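Local coordinates for possible galactose mutarotase (Streptomyces platensis subsp. rosaceus, PDB 4RNL), which is of unproven function but possibly interconverts the alpha and beta anomers of galactose, as aldose 1-epimerases do, at residues Ser120-Asp125 with Leu135-Pro140. Numbering follows the deposited sequence. Where two conformers were deposited one is given.
Sequences SRVVWD and LHRVSP
An antiparallel beta hairpin begins here: D125, first residue of strand 125-129, pairs with H136 on strand 132-139, while V122 and W124 in the incoming loop pack on R137. D125 and H136 form a hydrogen-bonded pair. D125 N donates to H136 O at 3.0 Å, and H136 N donates to D125 O at 2.8 Å. The second bond is the straighter, 152° at the hydrogen. D125 O also receives a CA-H contact from L135.

Before D125 the backbone ladder gives way to side-chain packing. The six-membered ring of W124 takes R137 CB over one face, a CH-pi contact with CB 3.7 Å from the ring centroid. CB sits toward the rim of the ring, nearest CE3. W124 CB touches L135 CB.

R137 runs extended as far as NE, with CG anti to the backbone N (chi1 -179°), which brings its guanidinium to V122. V122 CG2 lies over one guanidinium face, 3.5 Å from R137 NE, and the two side chains cross at about a right angle. R137 NE donates in plane to a water at 2.9 Å. The same water donates to V123 O, so it ties the guanidinium edge to the loop backbone. R137 NH2 makes a salt bridge to E143, which probably steadies the far end of the group.

On the D125 and H136 face a second water bridges D125 OD2 and H136 ND1. H136 NE2 is hydrogen-bonded to D151, so both ring nitrogens have partners.

Strand 125-129 is an outermost strand of the large antiparallel sheet. Strand 132-139 lies between it and strand 150-159, where V152 touches W124 and Y156 touches L135. W124 with T40 and V122 with G42 share backbone hydrogen bonds, which tie the loop to the turn between strands 35-39 and 45-51 of the five-stranded sheet.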
loop_
_atom_site.group_PDB
_atom_site.type_symbol
_atom_site.label_atom_id
_atom_site.label_comp_id
_atom_site.label_asym_id
_atom_site.label_seq_id
_atom_site.Cartn_x
_atom_site.Cartn_y
_atom_site.Cartn_z
ATOM N N SER A 120 5.826 7.467 -4.731
ATOM C CA SER A 120 5.160 6.682 -5.770
ATOM C C SER A 120 5.395 7.245 -7.168
ATOM O O SER A 120 5.001 6.627 -8.159
ATOM C CB SER A 120 3.661 6.625 -5.499
ATOM O OG SER A 120 3.107 7.916 -5.603
ATOM N N ARG A 121 6.045 8.400 -7.249
ATOM C CA ARG A 121 6.271 9.060 -8.537
ATOM C C ARG A 121 7.734 9.390 -8.783
ATOM O O ARG A 121 8.047 10.311 -9.537
ATOM C CB ARG A 121 5.433 10.342 -8.627
ATOM C CG ARG A 121 3.932 10.098 -8.712
ATOM C CD ARG A 121 3.218 10.665 -7.505
ATOM N NE ARG A 121 1.777 10.412 -7.548
ATOM C CZ ARG A 121 0.857 11.366 -7.531
ATOM N NH1 ARG A 121 1.219 12.645 -7.451
ATOM N NH2 ARG A 121 -0.426 11.043 -7.567
ATOM N N VAL A 122 8.627 8.648 -8.130
ATOM C CA VAL A 122 10.060 8.791 -8.367
ATOM C C VAL A 122 10.661 7.422 -8.675
ATOM O O VAL A 122 10.068 6.385 -8.343
ATOM C CB VAL A 122 10.786 9.421 -7.152
ATOM C CG1 VAL A 122 10.249 10.819 -6.880
ATOM C CG2 VAL A 122 10.617 8.548 -5.921
ATOM N N VAL A 123 11.822 7.414 -9.323
ATOM C CA VAL A 123 12.475 6.156 -9.700
ATOM C C VAL A 123 13.480 5.726 -8.630
ATOM O O VAL A 123 14.285 6.535 -8.147
ATOM C CB VAL A 123 13.157 6.258 -11.076
ATOM C CG1 VAL A 123 13.872 4.961 -11.430
ATOM C CG2 VAL A 123 12.129 6.582 -12.152
ATOM N N TRP A 124 13.410 4.451 -8.256
ATOM C CA TRP A 124 14.275 3.860 -7.232
ATOM C C TRP A 124 15.407 3.029 -7.839
ATOM O O TRP A 124 15.236 2.411 -8.899
ATOM C CB TRP A 124 13.424 2.971 -6.310
ATOM C CG TRP A 124 12.419 3.760 -5.508
ATOM C CD1 TRP A 124 11.347 4.455 -5.980
ATOM C CD2 TRP A 124 12.421 3.939 -4.088
ATOM N NE1 TRP A 124 10.674 5.057 -4.937
ATOM C CE2 TRP A 124 11.314 4.751 -3.765
ATOM C CE3 TRP A 124 13.245 3.475 -3.059
ATOM C CZ2 TRP A 124 11.018 5.123 -2.453
ATOM C CZ3 TRP A 124 12.947 3.843 -1.751
ATOM C CH2 TRP A 124 11.844 4.659 -1.463
ATOM N N ASP A 125 16.566 3.027 -7.181
ATOM C CA ASP A 125 17.654 2.117 -7.553
ATOM C C ASP A 125 17.232 0.717 -7.147
ATOM O O ASP A 125 16.582 0.545 -6.125
ATOM C CB ASP A 125 18.949 2.466 -6.804
ATOM C CG ASP A 125 19.568 3.765 -7.266
ATOM O OD1 ASP A 125 19.256 4.210 -8.388
ATOM O OD2 ASP A 125 20.382 4.333 -6.504
ATOM N N LEU A 135 14.704 -2.161 -3.449
ATOM C CA LEU A 135 14.723 -0.795 -3.966
ATOM C C LEU A 135 15.367 0.129 -2.940
ATOM O O LEU A 135 15.172 -0.031 -1.734
ATOM C CB LEU A 135 13.301 -0.312 -4.265
ATOM C CG LEU A 135 12.548 -1.190 -5.261
ATOM C CD1 LEU A 135 11.242 -0.540 -5.648
ATOM C CD2 LEU A 135 13.390 -1.451 -6.484
ATOM N N HIS A 136 16.137 1.097 -3.417
ATOM C CA HIS A 136 16.849 2.005 -2.518
ATOM C C HIS A 136 16.818 3.417 -3.069
ATOM O O HIS A 136 17.085 3.625 -4.246
ATOM C CB HIS A 136 18.303 1.559 -2.364
ATOM C CG HIS A 136 19.145 2.508 -1.566
ATOM N ND1 HIS A 136 20.395 2.918 -1.973
ATOM C CD2 HIS A 136 18.915 3.123 -0.378
ATOM C CE1 HIS A 136 20.901 3.749 -1.075
ATOM N NE2 HIS A 136 20.022 3.884 -0.095
ATOM N N ARG A 137 16.508 4.390 -2.216
ATOM C CA ARG A 137 16.563 5.792 -2.626
ATOM C C ARG A 137 16.673 6.682 -1.406
ATOM O O ARG A 137 15.986 6.463 -0.411
ATOM C CB ARG A 137 15.301 6.170 -3.416
ATOM C CG ARG A 137 15.286 7.609 -3.916
ATOM C CD ARG A 137 13.954 7.938 -4.585
ATOM N NE ARG A 137 13.911 9.309 -5.086
ATOM C CZ ARG A 137 13.462 10.344 -4.380
ATOM N NH1 ARG A 137 13.018 10.165 -3.138
ATOM N NH2 ARG A 137 13.458 11.559 -4.921
ATOM N N VAL A 138 17.550 7.679 -1.471
ATOM C CA VAL A 138 17.598 8.687 -0.425
ATOM C C VAL A 138 16.678 9.835 -0.808
ATOM O O VAL A 138 16.814 10.406 -1.893
ATOM C CB VAL A 138 19.005 9.239 -0.240
ATOM C CG1 VAL A 138 18.999 10.313 0.845
ATOM C CG2 VAL A 138 19.972 8.115 0.095
ATOM N N SER A 139 15.732 10.157 0.070
ATOM C CA SER A 139 14.873 11.325 -0.108
ATOM C C SER A 139 15.559 12.476 0.617
ATOM O O SER A 139 15.691 12.448 1.850
ATOM C CB SER A 139 13.498 11.047 0.503
ATOM O OG SER A 139 12.708 12.225 0.604
ATOM N N PRO A 140 16.035 13.482 -0.133
ATOM C CA PRO A 140 16.875 14.486 0.527
ATOM C C PRO A 140 16.109 15.383 1.488
ATOM O O PRO A 140 14.880 15.456 1.424
ATOM C CB PRO A 140 17.442 15.304 -0.639
ATOM C CG PRO A 140 16.535 15.022 -1.792
ATOM C CD PRO A 140 15.996 13.652 -1.596
HETATM O O HOH W 1 14.805 9.178 -7.809
HETATM O O HOH W 2 21.546 2.444 -4.537
#